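PDB 6LXU: L-methionine gamma-lyase from Fusobacterium nucleatum subsp. nucleatum, which belongs to the pyridoxal-phosphate-dependent Cys/Met metabolism family and carries its cofactor covalently in the large-domain fold shared with the aminotransferases. Local coordinates for residues A76-E81 / V186-A191; I175-P180 / G202-V207; R48-A51 / Y57-T60; V69-I74 / Q234-G239. One frame throughout, in Å; residues are numbered along the deposited sequence.

Contact 1 of 4, residues A76-E81 / V186-A191; sequences ALEEGE and VDNTFA
Asn188 and Glu78 join two parts of the chain through one hydrogen bond, although their CA atoms stay 9.8 Å apart; the case illustrates how a glutamate and an asparagine can bridge backbones that stay well apart here. Along 186-191, Val186 and Asp187 are the last two residues of strand 183-187. Asp187 OD1 receives two donors from Thr189: the backbone N at 3.1 Å, which makes an Asx turn, and OG1 at 2.6 Å. Its OD2 lies close to N1 of the modified residue LLP at position 212, consistent with the aspartate that faces the pyridine nitrogen in fold type I PLP enzymes. Next comes Asn188, whose CG lies anti to its own backbone N (chi1 -161°), a torsion that sends the amide across to Glu78. Its ND2 meets Glu78 OE2 at 2.9 Å, with an N-H...O angle of 153°. The carboxylate oxygen lies in the amide plane and offers its syn lone pair, while the two flat groups are twisted 60° against each other. Glu78 comes from the opposite direction with its chain bent at chi2. Both groups are buried and have further partners: His208 NE2 bonds to the same Glu78 OE2, and Gln196 NE2 to Asn188 OD1. From Thr189 to Ala191 the chain takes helical angles without the regular bonds. The bridge thus spans from helix 65-78, which ends in a Schellman motif at Glu79, to Asn188, just past the C-terminal end of strand 183-187, packing on Val206 of strand 205-209 beside it.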
loop_
_atom_site.group_PDB
_atom_site.type_symbol
_atom_site.label_atom_id
_atom_site.label_comp_id
_atom_site.label_asym_id
_atom_site.label_seq_id
_atom_site.Cartn_x
_atom_site.Cartn_y
_atom_site.Cartn_z
ATOM N N ALA A 76 16.912 -19.298 -0.585
ATOM C CA ALA A 76 17.193 -20.087 0.615
ATOM C C ALA A 76 16.245 -21.267 0.756
ATOM O O ALA A 76 16.666 -22.377 1.135
ATOM C CB ALA A 76 17.138 -19.206 1.854
ATOM N N LEU A 77 14.962 -21.057 0.458
ATOM C CA LEU A 77 13.973 -22.125 0.568
ATOM C C LEU A 77 14.186 -23.252 -0.430
ATOM O O LEU A 77 13.992 -24.419 -0.079
ATOM C CB LEU A 77 12.556 -21.564 0.432
ATOM C CG LEU A 77 12.109 -20.682 1.604
ATOM C CD1 LEU A 77 10.860 -19.902 1.229
ATOM C CD2 LEU A 77 11.865 -21.480 2.878
ATOM N N GLU A 78 14.578 -22.914 -1.652
ATOM C CA GLU A 78 14.874 -23.911 -2.685
ATOM C C GLU A 78 16.301 -24.466 -2.604
ATOM O O GLU A 78 16.666 -25.377 -3.341
ATOM C CB GLU A 78 14.642 -23.323 -4.081
ATOM C CG GLU A 78 13.182 -23.093 -4.433
ATOM C CD GLU A 78 12.382 -24.352 -4.738
ATOM O OE1 GLU A 78 12.931 -25.485 -4.710
ATOM O OE2 GLU A 78 11.153 -24.215 -4.984
ATOM N N GLU A 79 17.113 -23.870 -1.730
ATOM C CA GLU A 79 18.533 -24.216 -1.573
ATOM C C GLU A 79 19.308 -24.027 -2.875
ATOM O O GLU A 79 20.134 -24.861 -3.264
ATOM C CB GLU A 79 18.698 -25.613 -0.963
ATOM C CG GLU A 79 18.050 -25.715 0.412
ATOM C CD GLU A 79 18.215 -27.075 1.055
ATOM O OE1 GLU A 79 19.315 -27.657 0.974
ATOM O OE2 GLU A 79 17.236 -27.555 1.647
ATOM N N GLY A 80 19.030 -22.913 -3.548
ATOM C CA GLY A 80 19.785 -22.475 -4.702
ATOM C C GLY A 80 20.604 -21.236 -4.433
ATOM O O GLY A 80 20.487 -20.600 -3.385
ATOM N N GLU A 81 21.422 -20.863 -5.407
ATOM C CA GLU A 81 22.351 -19.758 -5.208
ATOM C C GLU A 81 21.703 -18.384 -5.242
ATOM O O GLU A 81 22.119 -17.493 -4.516
ATOM C CB GLU A 81 23.448 -19.781 -6.257
ATOM C CG GLU A 81 24.335 -21.019 -6.195
ATOM C CD GLU A 81 25.486 -21.009 -7.187
ATOM O OE1 GLU A 81 25.647 -20.045 -7.958
ATOM O OE2 GLU A 81 26.269 -21.994 -7.189
ATOM N N VAL A 186 12.043 -26.494 -14.055
ATOM C CA VAL A 186 10.865 -27.069 -13.408
ATOM C C VAL A 186 9.987 -25.977 -12.816
ATOM O O VAL A 186 10.463 -25.136 -12.058
ATOM C CB VAL A 186 11.258 -28.065 -12.300
ATOM C CG1 VAL A 186 10.047 -28.543 -11.514
ATOM C CG2 VAL A 186 11.978 -29.236 -12.925
ATOM N N ASP A 187 8.706 -26.057 -13.135
ATOM C CA ASP A 187 7.674 -25.238 -12.491
ATOM C C ASP A 187 7.240 -25.959 -11.222
ATOM O O ASP A 187 6.532 -26.957 -11.278
ATOM C CB ASP A 187 6.529 -25.018 -13.479
ATOM C CG ASP A 187 5.406 -24.161 -12.928
ATOM O OD1 ASP A 187 5.330 -23.997 -11.691
ATOM O OD2 ASP A 187 4.584 -23.678 -13.749
ATOM N N ASN A 188 7.715 -25.440 -10.084
ATOM C CA ASN A 188 7.510 -26.039 -8.763
ATOM C C ASN A 188 6.369 -25.375 -7.984
ATOM O O ASN A 188 6.313 -25.472 -6.759
ATOM C CB ASN A 188 8.825 -25.961 -7.965
ATOM C CG ASN A 188 8.893 -26.935 -6.796
ATOM O OD1 ASN A 188 8.398 -28.059 -6.894
ATOM N ND2 ASN A 188 9.523 -26.507 -5.694
ATOM N N THR A 189 5.450 -24.726 -8.703
ATOM C CA THR A 189 4.354 -23.975 -8.080
ATOM C C THR A 189 3.501 -24.822 -7.137
ATOM O O THR A 189 3.285 -24.452 -5.990
ATOM C CB THR A 189 3.456 -23.340 -9.156
ATOM O OG1 THR A 189 4.216 -22.393 -9.919
ATOM C CG2 THR A 189 2.278 -22.615 -8.548
ATOM N N PHE A 190 2.977 -25.941 -7.642
ATOM C CA PHE A 190 2.029 -26.739 -6.860
ATOM C C PHE A 190 2.662 -27.345 -5.622
ATOM O O PHE A 190 2.060 -27.385 -4.554
ATOM C CB PHE A 190 1.463 -27.895 -7.697
ATOM C CG PHE A 190 0.306 -27.545 -8.600
ATOM C CD1 PHE A 190 0.035 -26.241 -9.040
ATOM C CD2 PHE A 190 -0.545 -28.561 -9.006
ATOM C CE1 PHE A 190 -1.040 -25.975 -9.884
ATOM C CE2 PHE A 190 -1.619 -28.304 -9.851
ATOM C CZ PHE A 190 -1.867 -27.009 -10.280
ATOM N N ALA A 191 3.876 -27.878 -5.782
ATOM C CA ALA A 191 4.525 -28.588 -4.689
ATOM C C ALA A 191 5.092 -27.636 -3.651
ATOM O O ALA A 191 4.986 -27.889 -2.448
ATOM C CB ALA A 191 5.620 -29.494 -5.219
#

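Contact 2 of 4, residues I175-P180 / G202-V207; sequences IAHTNP and GVDIVV
His177 and Gly202 have the nearest CA atoms, 9.0 Å apart, where the type I turn from Ala176 to Asn179, which overlaps the last residue of helix 169-176, passes the loop leading into strand 205-209. The gap is bridged by a His-carboxylate hydrogen bond at the N-terminal end of strand 205-209 in the central sheet of this alpha/beta fold, well away from the cofactor lysine's end of the strands. His177 NE2 donates to Asp204 OD2 over 2.7 Å, and the bond is nearly straight at 164°. The acceptor lies exactly in the imidazole plane, whereas the nitrogen meets OD2 on its syn side, slightly out of the carboxylate plane; ring and carboxylate stand 76° apart. Both side chains have their CG beside the backbone N, which turns them toward each other from opposite directions. Next to the hydrogen bond, the same ring edge brings His177 CE1 to 3.0 Å from Gly202 O, so one rim of the imidazole faces two oxygens. Asp204 has further partners: Arg228 forms a salt bridge with its OD1, and the backbone N of Val184 gives a second hydrogen bond to OD2. Such a carboxylate would be expected to favour its ionised form. At the entry to strand 205-209, Asp204 thus links the turn, through His177, with strand 183-187, through Val184 N. Just before the turn, Ile175 O takes two donors from Thr178, the backbone N at 3.2 Å and, more tightly, the hydroxyl OG1 at 2.7 Å.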
loop_
_atom_site.group_PDB
_atom_site.type_symbol
_atom_site.label_atom_id
_atom_site.label_comp_id
_atom_site.label_asym_id
_atom_site.label_seq_id
_atom_site.Cartn_x
_atom_site.Cartn_y
_atom_site.Cartn_z
ATOM N N ILE A 175 18.419 -37.778 -17.981
ATOM C CA ILE A 175 18.227 -37.935 -19.431
ATOM C C ILE A 175 18.569 -36.643 -20.156
ATOM O O ILE A 175 19.306 -36.636 -21.143
ATOM C CB ILE A 175 16.794 -38.382 -19.761
ATOM C CG1 ILE A 175 16.580 -39.800 -19.228
ATOM C CG2 ILE A 175 16.507 -38.320 -21.263
ATOM C CD1 ILE A 175 15.143 -40.216 -19.133
ATOM N N ALA A 176 18.024 -35.523 -19.676
ATOM C CA ALA A 176 18.306 -34.222 -20.293
ATOM C C ALA A 176 19.798 -33.909 -20.339
ATOM O O ALA A 176 20.310 -33.411 -21.348
ATOM C CB ALA A 176 17.568 -33.129 -19.535
ATOM N N HIS A 177 20.483 -34.215 -19.242
ATOM C CA HIS A 177 21.877 -33.858 -19.089
ATOM C C HIS A 177 22.856 -34.754 -19.856
ATOM O O HIS A 177 24.050 -34.471 -19.853
ATOM C CB HIS A 177 22.240 -33.774 -17.614
ATOM C CG HIS A 177 21.648 -32.571 -16.936
ATOM N ND1 HIS A 177 21.260 -32.577 -15.615
ATOM C CD2 HIS A 177 21.361 -31.332 -17.412
ATOM C CE1 HIS A 177 20.779 -31.384 -15.303
ATOM N NE2 HIS A 177 20.828 -30.613 -16.369
ATOM N N THR A 178 22.343 -35.747 -20.570
ATOM C CA THR A 178 23.175 -36.456 -21.554
ATOM C C THR A 178 23.606 -35.512 -22.677
ATOM O O THR A 178 24.604 -35.782 -23.353
ATOM C CB THR A 178 22.480 -37.686 -22.162
ATOM O OG1 THR A 178 21.292 -37.303 -22.855
ATOM C CG2 THR A 178 22.146 -38.722 -21.099
ATOM N N ASN A 179 22.863 -34.421 -22.900
ATOM C CA ASN A 179 23.308 -33.352 -23.782
ATOM C C ASN A 179 23.902 -32.246 -22.902
ATOM O O ASN A 179 23.178 -31.664 -22.089
ATOM C CB ASN A 179 22.112 -32.858 -24.596
ATOM C CG ASN A 179 22.474 -31.758 -25.578
ATOM O OD1 ASN A 179 23.385 -30.971 -25.347
ATOM N ND2 ASN A 179 21.745 -31.709 -26.678
ATOM N N PRO A 180 25.209 -31.935 -23.051
ATOM C CA PRO A 180 25.852 -30.957 -22.160
ATOM C C PRO A 180 25.331 -29.508 -22.255
ATOM O O PRO A 180 25.653 -28.700 -21.388
ATOM C CB PRO A 180 27.329 -31.005 -22.588
ATOM C CG PRO A 180 27.291 -31.457 -23.989
ATOM C CD PRO A 180 26.160 -32.440 -24.066
ATOM N N GLY A 202 19.031 -32.301 -9.269
ATOM C CA GLY A 202 19.806 -32.063 -10.490
ATOM C C GLY A 202 19.179 -31.103 -11.486
ATOM O O GLY A 202 19.734 -30.896 -12.551
ATOM N N VAL A 203 18.035 -30.500 -11.152
ATOM C CA VAL A 203 17.393 -29.517 -12.036
ATOM C C VAL A 203 18.243 -28.245 -12.064
ATOM O O VAL A 203 18.880 -27.901 -11.086
ATOM C CB VAL A 203 15.962 -29.259 -11.526
ATOM C CG1 VAL A 203 15.297 -28.058 -12.185
ATOM C CG2 VAL A 203 15.137 -30.525 -11.696
ATOM N N ASP A 204 18.266 -27.546 -13.203
ATOM C CA ASP A 204 19.058 -26.329 -13.319
ATOM C C ASP A 204 18.341 -25.059 -12.841
ATOM O O ASP A 204 18.971 -24.208 -12.248
ATOM C CB ASP A 204 19.490 -26.127 -14.760
ATOM C CG ASP A 204 20.369 -27.250 -15.250
ATOM O OD1 ASP A 204 21.540 -27.304 -14.821
ATOM O OD2 ASP A 204 19.886 -28.081 -16.026
ATOM N N ILE A 205 17.043 -24.934 -13.163
ATOM C CA ILE A 205 16.288 -23.703 -12.866
ATOM C C ILE A 205 14.927 -24.102 -12.323
ATOM O O ILE A 205 14.256 -24.946 -12.902
ATOM C CB ILE A 205 16.085 -22.841 -14.137
ATOM C CG1 ILE A 205 17.423 -22.519 -14.823
ATOM C CG2 ILE A 205 15.303 -21.570 -13.794
ATOM C CD1 ILE A 205 17.276 -21.894 -16.198
ATOM N N VAL A 206 14.520 -23.461 -11.224
ATOM C CA VAL A 206 13.181 -23.607 -10.677
ATOM C C VAL A 206 12.423 -22.312 -10.910
ATOM O O VAL A 206 12.957 -21.225 -10.675
ATOM C CB VAL A 206 13.214 -23.929 -9.171
ATOM C CG1 VAL A 206 11.843 -23.760 -8.519
ATOM C CG2 VAL A 206 13.729 -25.341 -8.969
ATOM N N VAL A 207 11.174 -22.440 -11.355
ATOM C CA VAL A 207 10.278 -21.295 -11.512
ATOM C C VAL A 207 9.019 -21.529 -10.672
ATOM O O VAL A 207 8.573 -22.664 -10.448
ATOM C CB VAL A 207 9.938 -21.003 -12.989
ATOM C CG1 VAL A 207 11.196 -20.728 -13.784
ATOM C CG2 VAL A 207 9.112 -22.108 -13.606
#

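Contact 3 of 4, residues R48-A51 / Y57-T60; sequences RRFA and YIYT
The chain after helix 43-50 folds back so that 57-60 lies against Arg49 and Phe50 of its last turn, at the surface. An apolar half and a polar half make up the contact. In the apolar half Ile58 is the centre. Its CG1 branch, extended at chi2 (172°), carries CD1 over the middle of the Phe50 ring, 4.0 Å from the centroid and on the ring normal, a clear CH-pi contact. The other branch, CG2, touches the ring rim instead, 3.6 Å from Phe50 CZ. Arg49 closes the near flank of the same isoleucine, its CB lying 4.0 Å from Ile58 CD1. In the polar half the Arg49 chain runs extended from CG to NE past Tyr57, and NH1 donates to Tyr57 O at 2.9 Å. The oxygen is met on a lone pair in the carbonyl plane but tilted from the guanidinium plane, and the N-H...O angle is a bent 134°. Tyr57 N lies over one guanidinium face, and Arg49 NE bonds to Ala55 O, so the head group holds two carbonyls of the loop. Around this fold-back, Tyr57 OH reaches Thr68 on helix 65-78, Phe50 packs on Met355 of the second subunit, and Tyr59 OH bonds to the LLP side chain of that subunit, so the loop runs from helix 43-50 to the LLP of the second subunit before helix 65-78.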
loop_
_atom_site.group_PDB
_atom_site.type_symbol
_atom_site.label_atom_id
_atom_site.label_comp_id
_atom_site.label_asym_id
_atom_site.label_seq_id
_atom_site.Cartn_x
_atom_site.Cartn_y
_atom_site.Cartn_z
ATOM N N ARG A 48 30.775 3.835 -10.532
ATOM C CA ARG A 48 31.190 2.572 -9.913
ATOM C C ARG A 48 30.053 1.557 -9.909
ATOM O O ARG A 48 30.272 0.374 -10.150
ATOM C CB ARG A 48 31.718 2.783 -8.499
ATOM C CG ARG A 48 33.094 3.430 -8.468
ATOM C CD ARG A 48 33.714 3.368 -7.084
ATOM N NE ARG A 48 32.995 4.194 -6.116
ATOM C CZ ARG A 48 33.209 5.494 -5.881
ATOM N NH1 ARG A 48 34.150 6.159 -6.549
ATOM N NH2 ARG A 48 32.483 6.130 -4.976
ATOM N N ARG A 49 28.822 2.008 -9.681
ATOM C CA ARG A 49 27.692 1.067 -9.709
ATOM C C ARG A 49 27.429 0.542 -11.098
ATOM O O ARG A 49 27.206 -0.650 -11.260
ATOM C CB ARG A 49 26.443 1.684 -9.121
ATOM C CG ARG A 49 26.632 1.907 -7.648
ATOM C CD ARG A 49 25.330 1.901 -6.926
ATOM N NE ARG A 49 25.570 2.176 -5.517
ATOM C CZ ARG A 49 24.812 2.941 -4.750
ATOM N NH1 ARG A 49 23.713 3.506 -5.238
ATOM N NH2 ARG A 49 25.146 3.140 -3.477
ATOM N N PHE A 50 27.496 1.409 -12.106
ATOM C CA PHE A 50 27.322 0.967 -13.488
ATOM C C PHE A 50 28.453 0.054 -13.976
ATOM O O PHE A 50 28.234 -0.788 -14.844
ATOM C CB PHE A 50 27.151 2.157 -14.436
ATOM C CG PHE A 50 25.737 2.644 -14.510
ATOM C CD1 PHE A 50 24.828 1.981 -15.317
ATOM C CD2 PHE A 50 25.301 3.725 -13.751
ATOM C CE1 PHE A 50 23.510 2.394 -15.395
ATOM C CE2 PHE A 50 23.970 4.141 -13.823
ATOM C CZ PHE A 50 23.081 3.466 -14.639
ATOM N N ALA A 51 29.646 0.232 -13.412
ATOM C CA ALA A 51 30.802 -0.609 -13.749
ATOM C C ALA A 51 30.909 -1.865 -12.870
ATOM O O ALA A 51 31.906 -2.592 -12.972
ATOM C CB ALA A 51 32.074 0.220 -13.641
ATOM N N TYR A 57 22.279 0.083 -5.390
ATOM C CA TYR A 57 21.160 0.081 -6.329
ATOM C C TYR A 57 21.228 1.223 -7.319
ATOM O O TYR A 57 21.939 2.216 -7.138
ATOM C CB TYR A 57 19.839 0.064 -5.536
ATOM C CG TYR A 57 19.674 -1.242 -4.786
ATOM C CD1 TYR A 57 19.060 -2.314 -5.394
ATOM C CD2 TYR A 57 20.188 -1.422 -3.502
ATOM C CE1 TYR A 57 18.927 -3.531 -4.750
ATOM C CE2 TYR A 57 20.067 -2.642 -2.851
ATOM C CZ TYR A 57 19.447 -3.700 -3.484
ATOM O OH TYR A 57 19.328 -4.917 -2.854
ATOM N N ILE A 58 20.486 1.047 -8.406
ATOM C CA ILE A 58 20.424 1.993 -9.523
ATOM C C ILE A 58 18.978 2.326 -9.901
ATOM O O ILE A 58 18.625 3.491 -10.018
ATOM C CB ILE A 58 21.192 1.452 -10.747
ATOM C CG1 ILE A 58 22.696 1.302 -10.430
ATOM C CG2 ILE A 58 20.975 2.354 -11.961
ATOM C CD1 ILE A 58 23.469 0.601 -11.525
ATOM N N TYR A 59 18.160 1.301 -10.121
ATOM C CA TYR A 59 16.830 1.504 -10.706
ATOM C C TYR A 59 16.046 0.226 -10.503
ATOM O O TYR A 59 16.577 -0.860 -10.695
ATOM C CB TYR A 59 16.977 1.799 -12.188
ATOM C CG TYR A 59 15.726 2.151 -12.940
ATOM C CD1 TYR A 59 15.154 3.392 -12.801
ATOM C CD2 TYR A 59 15.164 1.270 -13.855
ATOM C CE1 TYR A 59 14.047 3.759 -13.544
ATOM C CE2 TYR A 59 14.054 1.614 -14.609
ATOM C CZ TYR A 59 13.513 2.872 -14.460
ATOM O OH TYR A 59 12.451 3.285 -15.231
ATOM N N THR A 60 14.779 0.344 -10.118
ATOM C CA THR A 60 14.027 -0.819 -9.651
ATOM C C THR A 60 13.864 -1.926 -10.684
ATOM O O THR A 60 13.814 -3.088 -10.303
ATOM C CB THR A 60 12.698 -0.359 -9.038
ATOM O OG1 THR A 60 13.044 0.276 -7.806
ATOM C CG2 THR A 60 11.709 -1.494 -8.768
#

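Contact 4 of 4, residues V69-I74 / Q234-G239; sequences VLENKI and QIRFVG
Arg236 on helix 229-244 sends CG away from its amide nitrogen (chi1 179°) and then bends at chi3, while Glu71 on helix 65-78 extends fully beyond CG; together these torsions join the two groups in an interhelical salt bridge. The CA atoms of Glu71 and Arg236 are 11.5 Å apart, and the two side chains span that distance from opposite directions. Arg236 NH2 donates to Glu71 OE1 at 2.9 Å in a nearly linear bond of 170°. The oxygen lies at the guanidinium edge, almost in its plane, yet the nitrogen sits well above the carboxylate plane, 51° out of it, so the approach is edge-on, in plane, for the guanidinium and from above the plane for the carboxylate. The other oxygen of Glu71, OE2, is also bound by Ala85 N of strand 82-86, and Arg236 NH1 by Leu62 O, so the buried carboxylate and the guanidinium each have a second fixed partner. A water completes the ring between them, donating to Glu71 OE2 at 2.7 Å and accepting from Arg236 NH1 at 2.9 Å.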
loop_
_atom_site.group_PDB
_atom_site.type_symbol
_atom_site.label_atom_id
_atom_site.label_comp_id
_atom_site.label_asym_id
_atom_site.label_seq_id
_atom_site.Cartn_x
_atom_site.Cartn_y
_atom_site.Cartn_z
ATOM N N VAL A 69 15.325 -8.979 -0.764
ATOM C CA VAL A 69 15.000 -9.834 0.382
ATOM C C VAL A 69 14.147 -11.011 -0.043
ATOM O O VAL A 69 14.420 -12.146 0.332
ATOM C CB VAL A 69 14.347 -9.031 1.504
ATOM C CG1 VAL A 69 13.790 -9.940 2.591
ATOM C CG2 VAL A 69 15.363 -8.074 2.092
ATOM N N LEU A 70 13.125 -10.735 -0.856
ATOM C CA LEU A 70 12.278 -11.797 -1.365
ATOM C C LEU A 70 13.067 -12.817 -2.182
ATOM O O LEU A 70 12.890 -14.027 -2.045
ATOM C CB LEU A 70 11.148 -11.193 -2.200
ATOM C CG LEU A 70 10.244 -12.177 -2.935
ATOM C CD1 LEU A 70 9.573 -13.135 -1.970
ATOM C CD2 LEU A 70 9.202 -11.414 -3.739
ATOM N N GLU A 71 13.909 -12.299 -3.067
ATOM C CA GLU A 71 14.745 -13.145 -3.910
ATOM C C GLU A 71 15.653 -14.051 -3.084
ATOM O O GLU A 71 15.778 -15.250 -3.355
ATOM C CB GLU A 71 15.564 -12.273 -4.845
ATOM C CG GLU A 71 14.688 -11.630 -5.918
ATOM C CD GLU A 71 15.364 -10.571 -6.753
ATOM O OE1 GLU A 71 16.423 -10.042 -6.360
ATOM O OE2 GLU A 71 14.793 -10.234 -7.824
ATOM N N ASN A 72 16.293 -13.467 -2.083
ATOM C CA ASN A 72 17.161 -14.246 -1.189
ATOM C C ASN A 72 16.385 -15.310 -0.419
ATOM O O ASN A 72 16.888 -16.419 -0.205
ATOM C CB ASN A 72 17.865 -13.322 -0.189
ATOM C CG ASN A 72 18.888 -12.421 -0.820
ATOM O OD1 ASN A 72 19.355 -12.666 -1.907
ATOM N ND2 ASN A 72 19.266 -11.377 -0.099
ATOM N N LYS A 73 15.173 -14.976 -0.004
ATOM C CA LYS A 73 14.327 -15.912 0.747
ATOM C C LYS A 73 13.951 -17.112 -0.088
ATOM O O LYS A 73 14.064 -18.250 0.367
ATOM C CB LYS A 73 13.045 -15.250 1.256
ATOM C CG LYS A 73 13.239 -14.423 2.498
ATOM C CD LYS A 73 11.960 -13.774 2.988
ATOM C CE LYS A 73 12.258 -12.867 4.165
ATOM N NZ LYS A 73 12.713 -13.627 5.358
ATOM N N ILE A 74 13.466 -16.892 -1.315
ATOM C CA ILE A 74 13.089 -18.038 -2.128
ATOM C C ILE A 74 14.319 -18.876 -2.506
ATOM O O ILE A 74 14.243 -20.109 -2.546
ATOM C CB ILE A 74 12.218 -17.644 -3.340
ATOM C CG1 ILE A 74 11.648 -18.885 -4.034
ATOM C CG2 ILE A 74 12.983 -16.804 -4.348
ATOM C CD1 ILE A 74 10.738 -19.754 -3.180
ATOM N N GLN A 234 22.077 -13.567 -15.970
ATOM C CA GLN A 234 21.587 -13.460 -17.353
ATOM C C GLN A 234 20.068 -13.290 -17.413
ATOM O O GLN A 234 19.557 -12.460 -18.169
ATOM C CB GLN A 234 21.996 -14.675 -18.182
ATOM C CG GLN A 234 23.504 -14.837 -18.346
ATOM C CD GLN A 234 24.141 -13.644 -19.012
ATOM O OE1 GLN A 234 23.653 -13.157 -20.037
ATOM N NE2 GLN A 234 25.229 -13.145 -18.423
ATOM N N ILE A 235 19.337 -14.059 -16.620
ATOM C CA ILE A 235 17.872 -13.927 -16.595
ATOM C C ILE A 235 17.475 -12.515 -16.128
ATOM O O ILE A 235 16.574 -11.891 -16.714
ATOM C CB ILE A 235 17.228 -15.032 -15.755
ATOM C CG1 ILE A 235 17.498 -16.403 -16.384
ATOM C CG2 ILE A 235 15.719 -14.805 -15.626
ATOM C CD1 ILE A 235 17.184 -17.561 -15.471
ATOM N N ARG A 236 18.166 -11.981 -15.128
ATOM C CA ARG A 236 17.904 -10.633 -14.638
ATOM C C ARG A 236 18.236 -9.561 -15.668
ATOM O O ARG A 236 17.422 -8.671 -15.936
ATOM C CB ARG A 236 18.705 -10.353 -13.364
ATOM C CG ARG A 236 18.514 -8.958 -12.790
ATOM C CD ARG A 236 19.477 -8.685 -11.646
ATOM N NE ARG A 236 19.229 -9.580 -10.530
ATOM C CZ ARG A 236 18.306 -9.416 -9.587
ATOM N NH1 ARG A 236 17.534 -8.319 -9.572
ATOM N NH2 ARG A 236 18.174 -10.333 -8.645
ATOM N N PHE A 237 19.456 -9.601 -16.197
ATOM C CA PHE A 237 19.960 -8.512 -17.020
ATOM C C PHE A 237 19.650 -8.626 -18.505
ATOM O O PHE A 237 19.934 -7.682 -19.245
ATOM C CB PHE A 237 21.467 -8.322 -16.782
ATOM C CG PHE A 237 21.809 -7.870 -15.375
ATOM C CD1 PHE A 237 21.203 -6.754 -14.798
ATOM C CD2 PHE A 237 22.741 -8.563 -14.618
ATOM C CE1 PHE A 237 21.534 -6.334 -13.511
ATOM C CE2 PHE A 237 23.079 -8.138 -13.342
ATOM C CZ PHE A 237 22.474 -7.031 -12.786
ATOM N N VAL A 238 19.069 -9.743 -18.934
ATOM C CA VAL A 238 18.615 -9.913 -20.312
ATOM C C VAL A 238 17.101 -10.103 -20.332
ATOM O O VAL A 238 16.355 -9.215 -20.802
ATOM C CB VAL A 238 19.352 -11.065 -21.031
ATOM C CG1 VAL A 238 18.832 -11.222 -22.454
ATOM C CG2 VAL A 238 20.862 -10.819 -21.032
ATOM N N GLY A 239 16.639 -11.228 -19.809
ATOM C CA GLY A 239 15.221 -11.575 -19.862
ATOM C C GLY A 239 14.330 -10.545 -19.204
ATOM O O GLY A 239 13.427 -9.986 -19.844
HETATM O O HOH W 1 14.937 -7.613 -8.622
#

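From the N terminus, contact 3 closes first, a short return in which helix 43-50 meets its own following loop before helix 65-78 begins. That helix then opens two long loops in succession: 69-74 starts contact 4, and 76-81 starts contact 1. Contact 4 ends latest, at helix 229-244, so it encloses contacts 1 and 2. Those two cross each other, since 175-180 precedes 186-191 and 202-207 follows it, and they touch directly where strands 183-187 and 205-209 pair in the central sheet. Helix 65-78 is therefore tied both to that sheet's cofactor-side end and to helix 229-244, while contact 3 stands apart toward the second subunit.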